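Local coordinates for protein serine protease inhibitor 2 (Anopheles gambiae, PDB 3PZF) that inhibits clip-domain serine proteases, among them CLIPB9, and thereby holds back melanization in the mosquito immune response, at residues M28-S39 with F292-V303; F203-Q214 with A389-F397. All coordinates share one frame; numbering follows the deposited sequence.

Contact 1 (M28-S39 with F292-V303); sequences MFVKEIFKNHNS and FSEQLNEPLQQV
Met-28 brings its thioether against Val-303, just past the end of helix 297-302. Met-28 SD comes within 4.1 Å of Val-303 CB. One residue on, the ring of Phe-29 reaches between the apolar side chains of the second segment. CG stands anti to the backbone N (chi1 -170°), which swings the far end of the ring toward Leu-300 and Pro-299. Phe-29 CE1 is 3.6 Å from Leu-300 CD2, while Leu-296 CD2 and Val-303 CG2 meet the ring at its edge. Glu-32 touches with its aliphatic part: Glu-32 CB packs 3.7 Å from Val-303 CG1. Its chain bends at chi2 (65°), and the carboxylate ends beside CB and CG of Gln-302. Ile-33 pushes its CD1 methyl against the Pro-299 ring. Ile-33 CD1 lies 3.4 Å from Pro-299 CB, tight for two carbons. The other branch, CG2, packs on Phe-292.

Asn-36 ND2 donates to Glu-32 O. Ile-33 O accepts from Asn-36 N and His-37 ND1, which arrive from opposite faces of its carbonyl plane. The His-37 ND1 bond to Ile-33 O is 3.2 Å long and fairly straight, at 165°, and holds the imidazole in place. Phe-292 then meets His-37 in a T-shaped stack: CZ of Phe-292 points at the centre of the imidazole face, with centroids of the two rings 4.9 Å apart. A water links His-37 NE2 to Ser-293 O.

The whole contact seats helix 24-35 on the end of strand 277-295 and the short helix after it, as in the serpin fold. Strand 332-341, which leads toward the hinge region, pairs with strand 277-295 here. Helix 45-58 covers Phe-29 and Leu-296, and strand 41-43 packs on Phe-29 and Ile-33.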
loop_
_atom_site.group_PDB
_atom_site.type_symbol
_atom_site.label_atom_id
_atom_site.label_comp_id
_atom_site.label_asym_id
_atom_site.label_seq_id
_atom_site.Cartn_x
_atom_site.Cartn_y
_atom_site.Cartn_z
ATOM N N MET A 28 4.849 11.001 -1.966
ATOM C CA MET A 28 5.023 11.867 -0.793
ATOM C C MET A 28 4.751 11.119 0.518
ATOM O O MET A 28 5.533 11.184 1.469
ATOM C CB MET A 28 4.108 13.105 -0.915
ATOM C CG MET A 28 4.157 14.053 0.277
ATOM S SD MET A 28 2.950 15.421 0.166
ATOM C CE MET A 28 1.403 14.532 0.040
ATOM N N PHE A 29 3.661 10.366 0.574
ATOM C CA PHE A 29 3.279 9.712 1.814
ATOM C C PHE A 29 4.214 8.521 2.121
ATOM O O PHE A 29 4.567 8.263 3.265
ATOM C CB PHE A 29 1.840 9.203 1.702
ATOM C CG PHE A 29 1.264 8.723 2.996
ATOM C CD1 PHE A 29 0.909 9.630 3.987
ATOM C CD2 PHE A 29 1.051 7.366 3.216
ATOM C CE1 PHE A 29 0.362 9.182 5.191
ATOM C CE2 PHE A 29 0.493 6.915 4.405
ATOM C CZ PHE A 29 0.155 7.827 5.392
ATOM N N VAL A 30 4.572 7.785 1.089
ATOM C CA VAL A 30 5.520 6.673 1.242
ATOM C C VAL A 30 6.819 7.203 1.833
ATOM O O VAL A 30 7.367 6.631 2.774
ATOM C CB VAL A 30 5.787 5.988 -0.099
ATOM C CG1 VAL A 30 7.136 5.263 -0.073
ATOM C CG2 VAL A 30 4.649 4.993 -0.409
ATOM N N LYS A 31 7.301 8.321 1.311
ATOM C CA LYS A 31 8.587 8.848 1.784
ATOM C C LYS A 31 8.518 9.236 3.256
ATOM O O LYS A 31 9.474 9.025 4.008
ATOM C CB LYS A 31 9.014 10.065 0.971
ATOM C CG LYS A 31 9.450 9.755 -0.439
ATOM C CD LYS A 31 10.308 10.897 -0.940
ATOM C CE LYS A 31 9.950 11.330 -2.323
ATOM N NZ LYS A 31 10.863 12.449 -2.724
ATOM N N GLU A 32 7.381 9.789 3.669
ATOM C CA GLU A 32 7.164 10.172 5.064
ATOM C C GLU A 32 7.200 8.959 5.986
ATOM O O GLU A 32 7.786 8.999 7.061
ATOM C CB GLU A 32 5.810 10.887 5.207
ATOM C CG GLU A 32 5.395 11.225 6.644
ATOM C CD GLU A 32 6.321 12.235 7.319
ATOM O OE1 GLU A 32 6.927 13.060 6.611
ATOM O OE2 GLU A 32 6.451 12.193 8.561
ATOM N N ILE A 33 6.544 7.882 5.586
ATOM C CA ILE A 33 6.538 6.681 6.404
ATOM C C ILE A 33 7.953 6.104 6.464
ATOM O O ILE A 33 8.451 5.813 7.538
ATOM C CB ILE A 33 5.562 5.616 5.852
ATOM C CG1 ILE A 33 4.118 6.168 5.730
ATOM C CG2 ILE A 33 5.538 4.433 6.755
ATOM C CD1 ILE A 33 3.594 6.746 6.994
ATOM N N PHE A 34 8.604 5.941 5.316
ATOM C CA PHE A 34 9.910 5.265 5.284
ATOM C C PHE A 34 10.954 6.002 6.134
ATOM O O PHE A 34 11.752 5.377 6.843
ATOM C CB PHE A 34 10.439 5.149 3.844
ATOM C CG PHE A 34 9.729 4.119 2.984
ATOM C CD1 PHE A 34 8.604 3.429 3.425
ATOM C CD2 PHE A 34 10.218 3.848 1.706
ATOM C CE1 PHE A 34 7.957 2.494 2.594
ATOM C CE2 PHE A 34 9.576 2.923 0.876
ATOM C CZ PHE A 34 8.458 2.245 1.308
ATOM N N LYS A 35 10.948 7.330 6.058
ATOM C CA LYS A 35 11.928 8.159 6.774
ATOM C C LYS A 35 11.785 8.045 8.284
ATOM O O LYS A 35 12.709 8.380 9.027
ATOM C CB LYS A 35 11.773 9.631 6.375
ATOM C CG LYS A 35 12.399 9.989 5.026
ATOM N N ASN A 36 10.625 7.575 8.745
ATOM C CA ASN A 36 10.366 7.477 10.181
ATOM C C ASN A 36 10.383 6.047 10.749
ATOM O O ASN A 36 10.101 5.835 11.930
ATOM C CB ASN A 36 9.019 8.152 10.499
ATOM C CG ASN A 36 9.139 9.662 10.575
ATOM O OD1 ASN A 36 9.404 10.219 11.643
ATOM N ND2 ASN A 36 8.982 10.331 9.435
ATOM N N HIS A 37 10.694 5.058 9.917
ATOM C CA HIS A 37 10.774 3.678 10.398
ATOM C C HIS A 37 12.063 3.034 9.921
ATOM O O HIS A 37 12.315 3.003 8.726
ATOM C CB HIS A 37 9.574 2.861 9.910
ATOM C CG HIS A 37 8.288 3.226 10.585
ATOM N ND1 HIS A 37 7.533 4.314 10.203
ATOM C CD2 HIS A 37 7.635 2.664 11.631
ATOM C CE1 HIS A 37 6.473 4.410 10.986
ATOM N NE2 HIS A 37 6.514 3.422 11.865
ATOM N N ASN A 38 12.870 2.524 10.855
ATOM C CA ASN A 38 14.137 1.875 10.522
ATOM C C ASN A 38 14.004 0.363 10.470
ATOM O O ASN A 38 14.829 -0.366 11.017
ATOM C CB ASN A 38 15.204 2.217 11.576
ATOM C CG ASN A 38 15.531 3.700 11.633
ATOM O OD1 ASN A 38 15.511 4.395 10.615
ATOM N ND2 ASN A 38 15.843 4.192 12.830
ATOM N N SER A 39 12.959 -0.100 9.818
ATOM C CA SER A 39 12.553 -1.495 9.855
ATOM C C SER A 39 11.987 -1.762 8.492
ATOM O O SER A 39 11.853 -0.823 7.734
ATOM C CB SER A 39 11.444 -1.680 10.884
ATOM O OG SER A 39 10.339 -0.797 10.619
ATOM N N PHE A 292 2.996 -4.870 8.596
ATOM C CA PHE A 292 3.341 -3.534 9.037
ATOM C C PHE A 292 2.012 -2.835 9.278
ATOM O O PHE A 292 1.129 -2.865 8.419
ATOM C CB PHE A 292 4.147 -2.762 7.981
ATOM C CG PHE A 292 4.567 -1.396 8.448
ATOM C CD1 PHE A 292 5.641 -1.244 9.317
ATOM C CD2 PHE A 292 3.841 -0.261 8.082
ATOM C CE1 PHE A 292 6.015 0.015 9.780
ATOM C CE2 PHE A 292 4.210 1.003 8.548
ATOM C CZ PHE A 292 5.308 1.131 9.394
ATOM N N SER A 293 1.857 -2.293 10.473
ATOM C CA SER A 293 0.622 -1.634 10.886
ATOM C C SER A 293 0.986 -0.239 11.368
ATOM O O SER A 293 2.040 -0.054 11.978
ATOM C CB SER A 293 -0.019 -2.425 12.027
ATOM O OG SER A 293 -1.338 -1.990 12.270
ATOM N N GLU A 294 0.126 0.741 11.136
ATOM C CA GLU A 294 0.412 2.089 11.607
ATOM C C GLU A 294 -0.871 2.898 11.773
ATOM O O GLU A 294 -1.825 2.726 11.017
ATOM C CB GLU A 294 1.350 2.829 10.648
ATOM C CG GLU A 294 1.757 4.210 11.164
ATOM C CD GLU A 294 2.945 4.800 10.441
ATOM O OE1 GLU A 294 3.070 4.571 9.218
ATOM O OE2 GLU A 294 3.757 5.492 11.093
ATOM N N GLN A 295 -0.865 3.787 12.749
ATOM C CA GLN A 295 -1.950 4.740 12.871
ATOM C C GLN A 295 -1.526 5.904 11.974
ATOM O O GLN A 295 -0.396 6.402 12.093
ATOM C CB GLN A 295 -2.106 5.171 14.324
ATOM C CG GLN A 295 -3.088 6.291 14.497
ATOM C CD GLN A 295 -3.215 6.671 15.969
ATOM O OE1 GLN A 295 -3.317 5.801 16.836
ATOM N NE2 GLN A 295 -3.176 7.962 16.252
ATOM N N LEU A 296 -2.412 6.312 11.065
ATOM C CA LEU A 296 -2.040 7.224 9.977
ATOM C C LEU A 296 -2.217 8.694 10.361
ATOM O O LEU A 296 -1.779 9.558 9.613
ATOM C CB LEU A 296 -2.852 6.925 8.709
ATOM C CG LEU A 296 -2.745 5.496 8.149
ATOM C CD1 LEU A 296 -3.467 5.402 6.769
ATOM C CD2 LEU A 296 -1.255 5.063 8.002
ATOM N N ASN A 297 -2.813 8.978 11.522
ATOM C CA ASN A 297 -3.010 10.377 11.941
ATOM C C ASN A 297 -1.711 11.190 11.814
ATOM O O ASN A 297 -1.671 12.240 11.160
ATOM C CB ASN A 297 -3.513 10.487 13.395
ATOM C CG ASN A 297 -4.876 9.844 13.606
ATOM O OD1 ASN A 297 -5.158 8.784 13.061
ATOM N ND2 ASN A 297 -5.734 10.485 14.420
ATOM N N GLU A 298 -0.652 10.704 12.451
ATOM C CA GLU A 298 0.574 11.481 12.561
ATOM C C GLU A 298 1.232 11.709 11.190
ATOM O O GLU A 298 1.520 12.850 10.822
ATOM C CB GLU A 298 1.530 10.807 13.548
ATOM C CG GLU A 298 3.003 11.202 13.394
ATOM C CD GLU A 298 3.264 12.670 13.704
ATOM O OE1 GLU A 298 2.287 13.434 13.873
ATOM O OE2 GLU A 298 4.453 13.054 13.780
ATOM N N PRO A 299 1.459 10.634 10.417
ATOM C CA PRO A 299 2.056 10.867 9.091
ATOM C C PRO A 299 1.191 11.719 8.159
ATOM O O PRO A 299 1.745 12.488 7.377
ATOM C CB PRO A 299 2.235 9.453 8.516
ATOM C CG PRO A 299 1.394 8.563 9.343
ATOM C CD PRO A 299 1.340 9.199 10.719
ATOM N N LEU A 300 -0.134 11.584 8.220
ATOM C CA LEU A 300 -0.984 12.424 7.398
ATOM C C LEU A 300 -0.781 13.885 7.793
ATOM O O LEU A 300 -0.666 14.750 6.927
ATOM C CB LEU A 300 -2.457 12.021 7.521
ATOM C CG LEU A 300 -2.835 10.727 6.773
ATOM C CD1 LEU A 300 -4.233 10.238 7.220
ATOM C CD2 LEU A 300 -2.790 10.890 5.235
ATOM N N GLN A 301 -0.694 14.146 9.094
ATOM C CA GLN A 301 -0.501 15.507 9.588
ATOM C C GLN A 301 0.838 16.041 9.100
ATOM O O GLN A 301 0.949 17.189 8.689
ATOM C CB GLN A 301 -0.583 15.540 11.119
ATOM C CG GLN A 301 -2.028 15.411 11.634
ATOM C CD GLN A 301 -2.150 15.287 13.148
ATOM O OE1 GLN A 301 -3.172 15.654 13.728
ATOM N NE2 GLN A 301 -1.119 14.761 13.788
ATOM N N GLN A 302 1.846 15.185 9.116
ATOM C CA GLN A 302 3.179 15.586 8.687
ATOM C C GLN A 302 3.203 16.015 7.223
ATOM O O GLN A 302 3.946 16.919 6.864
ATOM C CB GLN A 302 4.188 14.465 8.936
ATOM C CG GLN A 302 4.524 14.281 10.408
ATOM C CD GLN A 302 5.054 15.554 11.052
ATOM O OE1 GLN A 302 6.056 16.110 10.614
ATOM N NE2 GLN A 302 4.373 16.024 12.094
ATOM N N VAL A 303 2.386 15.390 6.380
ATOM C CA VAL A 303 2.397 15.737 4.968
ATOM C C VAL A 303 1.338 16.797 4.608
ATOM O O VAL A 303 1.104 17.051 3.431
ATOM C CB VAL A 303 2.218 14.496 4.062
ATOM C CG1 VAL A 303 3.376 13.518 4.248
ATOM C CG2 VAL A 303 0.873 13.828 4.335
HETATM O O HOH W 1 4.411 1.883 13.127
#

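Contact 2 (F203-Q214 with A389-F397)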
loop_
_atom_site.group_PDB
_atom_site.type_symbol
_atom_site.label_atom_id
_atom_site.label_comp_id
_atom_site.label_asym_id
_atom_site.label_seq_id
_atom_site.Cartn_x
_atom_site.Cartn_y
_atom_site.Cartn_z
ATOM N N PHE A 203 23.427 -10.416 4.330
ATOM C CA PHE A 203 22.623 -9.272 3.862
ATOM C C PHE A 203 23.232 -8.049 4.529
ATOM O O PHE A 203 23.500 -8.072 5.731
ATOM C CB PHE A 203 21.154 -9.399 4.275
ATOM C CG PHE A 203 20.297 -8.245 3.818
ATOM C CD1 PHE A 203 19.710 -8.266 2.556
ATOM C CD2 PHE A 203 20.109 -7.127 4.631
ATOM C CE1 PHE A 203 18.929 -7.199 2.102
ATOM C CE2 PHE A 203 19.329 -6.058 4.191
ATOM C CZ PHE A 203 18.739 -6.097 2.913
ATOM N N TYR A 204 23.521 -7.010 3.755
ATOM C CA TYR A 204 24.274 -5.878 4.288
ATOM C C TYR A 204 23.359 -4.732 4.614
ATOM O O TYR A 204 23.096 -3.878 3.775
ATOM C CB TYR A 204 25.349 -5.455 3.304
ATOM C CG TYR A 204 26.304 -6.588 3.068
ATOM C CD1 TYR A 204 27.351 -6.821 3.964
ATOM C CD2 TYR A 204 26.124 -7.477 2.020
ATOM C CE1 TYR A 204 28.216 -7.875 3.801
ATOM C CE2 TYR A 204 27.015 -8.563 1.839
ATOM C CZ TYR A 204 28.052 -8.749 2.753
ATOM O OH TYR A 204 28.960 -9.799 2.631
ATOM N N GLY A 205 22.877 -4.712 5.846
ATOM C CA GLY A 205 21.909 -3.713 6.260
ATOM C C GLY A 205 22.510 -2.321 6.357
ATOM O O GLY A 205 23.742 -2.159 6.389
ATOM N N THR A 206 21.625 -1.325 6.406
ATOM C CA THR A 206 21.992 0.092 6.368
ATOM C C THR A 206 22.875 0.495 7.533
ATOM O O THR A 206 23.837 1.236 7.363
ATOM C CB THR A 206 20.743 1.002 6.416
ATOM O OG1 THR A 206 19.980 0.852 5.207
ATOM C CG2 THR A 206 21.159 2.456 6.588
ATOM N N ARG A 207 22.519 0.037 8.726
ATOM C CA ARG A 207 23.337 0.278 9.899
ATOM C C ARG A 207 23.756 -1.055 10.512
ATOM O O ARG A 207 23.093 -2.084 10.324
ATOM C CB ARG A 207 22.572 1.114 10.922
ATOM N N GLY A 208 24.870 -1.023 11.232
ATOM C CA GLY A 208 25.329 -2.168 11.993
ATOM C C GLY A 208 25.942 -3.249 11.129
ATOM O O GLY A 208 26.041 -3.118 9.915
ATOM N N LYS A 209 26.361 -4.331 11.770
ATOM C CA LYS A 209 26.988 -5.447 11.075
ATOM C C LYS A 209 25.982 -6.192 10.192
ATOM O O LYS A 209 24.768 -6.086 10.385
ATOM C CB LYS A 209 27.595 -6.411 12.105
ATOM C CG LYS A 209 28.759 -5.822 12.901
ATOM C CD LYS A 209 30.108 -6.203 12.310
ATOM N N PRO A 210 26.493 -6.947 9.209
ATOM C CA PRO A 210 25.635 -7.714 8.300
ATOM C C PRO A 210 24.751 -8.704 9.043
ATOM O O PRO A 210 25.111 -9.169 10.125
ATOM C CB PRO A 210 26.642 -8.482 7.441
ATOM C CG PRO A 210 27.889 -7.663 7.491
ATOM C CD PRO A 210 27.918 -7.068 8.861
ATOM N N THR A 211 23.599 -8.998 8.461
ATOM C CA THR A 211 22.715 -10.053 8.927
ATOM C C THR A 211 22.784 -11.183 7.885
ATOM O O THR A 211 23.680 -11.188 7.046
ATOM C CB THR A 211 21.299 -9.530 9.095
ATOM O OG1 THR A 211 20.886 -8.836 7.897
ATOM C CG2 THR A 211 21.244 -8.566 10.273
ATOM N N ASN A 212 21.895 -12.163 7.975
ATOM C CA ASN A 212 21.818 -13.205 6.960
ATOM C C ASN A 212 20.409 -13.289 6.429
ATOM O O ASN A 212 19.487 -12.902 7.118
ATOM C CB ASN A 212 22.221 -14.558 7.568
ATOM C CG ASN A 212 23.672 -14.592 7.966
ATOM O OD1 ASN A 212 24.543 -14.556 7.110
ATOM N ND2 ASN A 212 23.940 -14.654 9.270
ATOM N N ALA A 213 20.254 -13.778 5.202
ATOM C CA ALA A 213 18.944 -13.946 4.605
ATOM C C ALA A 213 18.883 -15.220 3.776
ATOM O O ALA A 213 19.918 -15.768 3.424
ATOM C CB ALA A 213 18.614 -12.732 3.716
ATOM N N GLN A 214 17.674 -15.676 3.441
ATOM C CA GLN A 214 17.506 -16.811 2.532
ATOM C C GLN A 214 17.205 -16.262 1.161
ATOM O O GLN A 214 16.283 -15.484 1.018
ATOM C CB GLN A 214 16.313 -17.661 2.946
ATOM C CG GLN A 214 16.481 -18.317 4.306
ATOM C CD GLN A 214 15.478 -19.430 4.488
ATOM O OE1 GLN A 214 15.611 -20.501 3.893
ATOM N NE2 GLN A 214 14.446 -19.168 5.264
ATOM N N ALA A 389 3.494 -0.496 -1.421
ATOM C CA ALA A 389 4.834 0.121 -1.468
ATOM C C ALA A 389 5.551 -0.280 -0.196
ATOM O O ALA A 389 4.931 -0.382 0.862
ATOM C CB ALA A 389 4.743 1.625 -1.537
ATOM N N GLY A 390 6.857 -0.509 -0.258
ATOM C CA GLY A 390 7.524 -0.911 0.981
ATOM C C GLY A 390 9.016 -0.849 0.817
ATOM O O GLY A 390 9.540 -0.515 -0.271
ATOM N N LYS A 391 9.724 -1.173 1.898
ATOM C CA LYS A 391 11.161 -1.310 1.783
ATOM C C LYS A 391 11.607 -2.440 2.668
ATOM O O LYS A 391 10.931 -2.815 3.620
ATOM C CB LYS A 391 11.860 -0.014 2.174
ATOM C CG LYS A 391 11.556 0.417 3.593
ATOM C CD LYS A 391 12.498 1.505 4.047
ATOM C CE LYS A 391 12.221 1.838 5.521
ATOM N NZ LYS A 391 13.224 2.750 6.102
ATOM N N ILE A 392 12.743 -3.012 2.303
ATOM C CA ILE A 392 13.340 -4.092 3.076
ATOM C C ILE A 392 14.599 -3.542 3.706
ATOM O O ILE A 392 15.499 -3.113 3.008
ATOM C CB ILE A 392 13.689 -5.257 2.142
ATOM C CG1 ILE A 392 12.405 -5.868 1.572
ATOM C CG2 ILE A 392 14.518 -6.337 2.858
ATOM C CD1 ILE A 392 11.402 -6.340 2.663
ATOM N N GLU A 393 14.652 -3.524 5.035
ATOM C CA GLU A 393 15.876 -3.183 5.762
ATOM C C GLU A 393 16.556 -4.433 6.351
ATOM O O GLU A 393 17.772 -4.445 6.594
ATOM C CB GLU A 393 15.513 -2.236 6.913
ATOM C CG GLU A 393 15.005 -0.874 6.495
ATOM C CD GLU A 393 16.108 0.078 6.078
ATOM O OE1 GLU A 393 17.292 -0.352 5.949
ATOM O OE2 GLU A 393 15.783 1.264 5.868
ATOM N N ASN A 394 15.778 -5.494 6.556
ATOM C CA ASN A 394 16.280 -6.726 7.199
ATOM C C ASN A 394 15.314 -7.855 6.873
ATOM O O ASN A 394 14.322 -8.065 7.600
ATOM C CB ASN A 394 16.334 -6.530 8.718
ATOM C CG ASN A 394 16.815 -7.792 9.481
ATOM O OD1 ASN A 394 17.183 -8.803 8.887
ATOM N ND2 ASN A 394 16.791 -7.720 10.804
ATOM N N PRO A 395 15.545 -8.540 5.744
ATOM C CA PRO A 395 14.532 -9.490 5.288
ATOM C C PRO A 395 14.493 -10.731 6.139
ATOM O O PRO A 395 15.498 -11.419 6.288
ATOM C CB PRO A 395 14.960 -9.825 3.865
ATOM C CG PRO A 395 16.484 -9.622 3.867
ATOM C CD PRO A 395 16.693 -8.446 4.825
ATOM N N VAL A 396 13.320 -11.006 6.697
ATOM C CA VAL A 396 13.139 -12.193 7.505
ATOM C C VAL A 396 12.049 -13.003 6.839
ATOM O O VAL A 396 11.015 -12.462 6.436
ATOM C CB VAL A 396 12.730 -11.875 8.964
ATOM C CG1 VAL A 396 12.348 -13.162 9.681
ATOM C CG2 VAL A 396 13.861 -11.160 9.706
ATOM N N PHE A 397 12.303 -14.290 6.677
ATOM C CA PHE A 397 11.318 -15.203 6.127
ATOM C C PHE A 397 11.066 -16.297 7.169
ATOM O O PHE A 397 10.104 -16.199 7.920
ATOM C CB PHE A 397 11.791 -15.787 4.793
ATOM C CG PHE A 397 10.740 -16.597 4.075
ATOM C CD1 PHE A 397 9.765 -15.967 3.309
ATOM C CD2 PHE A 397 10.760 -17.986 4.121
ATOM C CE1 PHE A 397 8.802 -16.703 2.640
ATOM C CE2 PHE A 397 9.804 -18.731 3.455
ATOM C CZ PHE A 397 8.813 -18.089 2.712
ATOM O OXT PHE A 397 11.795 -17.278 7.328
HETATM O O HOH W 2 18.967 -2.088 6.972
HETATM O O HOH W 3 18.778 -10.093 7.136
HETATM O O HOH W 4 16.744 -13.169 7.875
#
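Pro-395 sits as a bump on the ring of Phe-203, at the neck of a beta hairpin. The hairpin joins strands 200-203 and 211-227 and, by comparison with other serpins, corresponds to the s4C-s3C hairpin of sheet C, in the gate region. Phe-203 and Thr-211 close it as a hydrogen-bonded antiparallel pair. Pro-395 belongs to the C-terminal tail that follows strand 386-392. Its ring lies over one face of Phe-203. Pro-395 CD is 3.4 Å from the centroid of the Phe-203 ring, almost on the normal, a CH-pi contact. Pro-395 CG fills the notch between that ring and Ala-213, whose methyl forms the other wall: Pro-395 CG is 3.8 Å from Ala-213 CB. Ile-392 adds its CG2 methyl near Phe-203 CZ. Pro-286 of strand 277-295 also touches Pro-395.

Water bridges the polar groups around this apolar packing. One water joins Thr-206 N to O and OE1 of Glu-393. The Glu-393 chain bends at chi2 (-79°), which carries Glu-393 OE1 to 3.0 Å from Thr-206 OG1, possibly a hydrogen bond. OE2 forms a salt bridge with Lys-391 NZ. A second water links Thr-211 OG1, Asn-212 O and Asn-394 OD1, and a third bridges the carbonyls of Asn-212 and Pro-395. Phe-397, the last residue, meets Gln-214 with its ring edge: Gln-214 NE2 is 4.0 Å from Phe-397 CD2.

Overall arrangement
From the N terminus, the first segment met is 28-39, then 203-214, 292-303 and 389-397. The two contacts therefore cross: contact 1 closes a loop of 252 residues, and contact 2 closes one of 174 that starts within it and runs beyond it. Contact 1 ties the N-terminal helix to the end of strand 277-295 and helix 297-302. Contact 2 ties the C-terminal tail to the hairpin that opens strand 211-227, a neighbour of strand 277-295. Their centres are about 20 Å apart, yet they touch directly. Lys-391 NZ reaches Phe-34 O and His-37 O, probably by hydrogen bonds, and the Phe-34 ring packs on Gly-390.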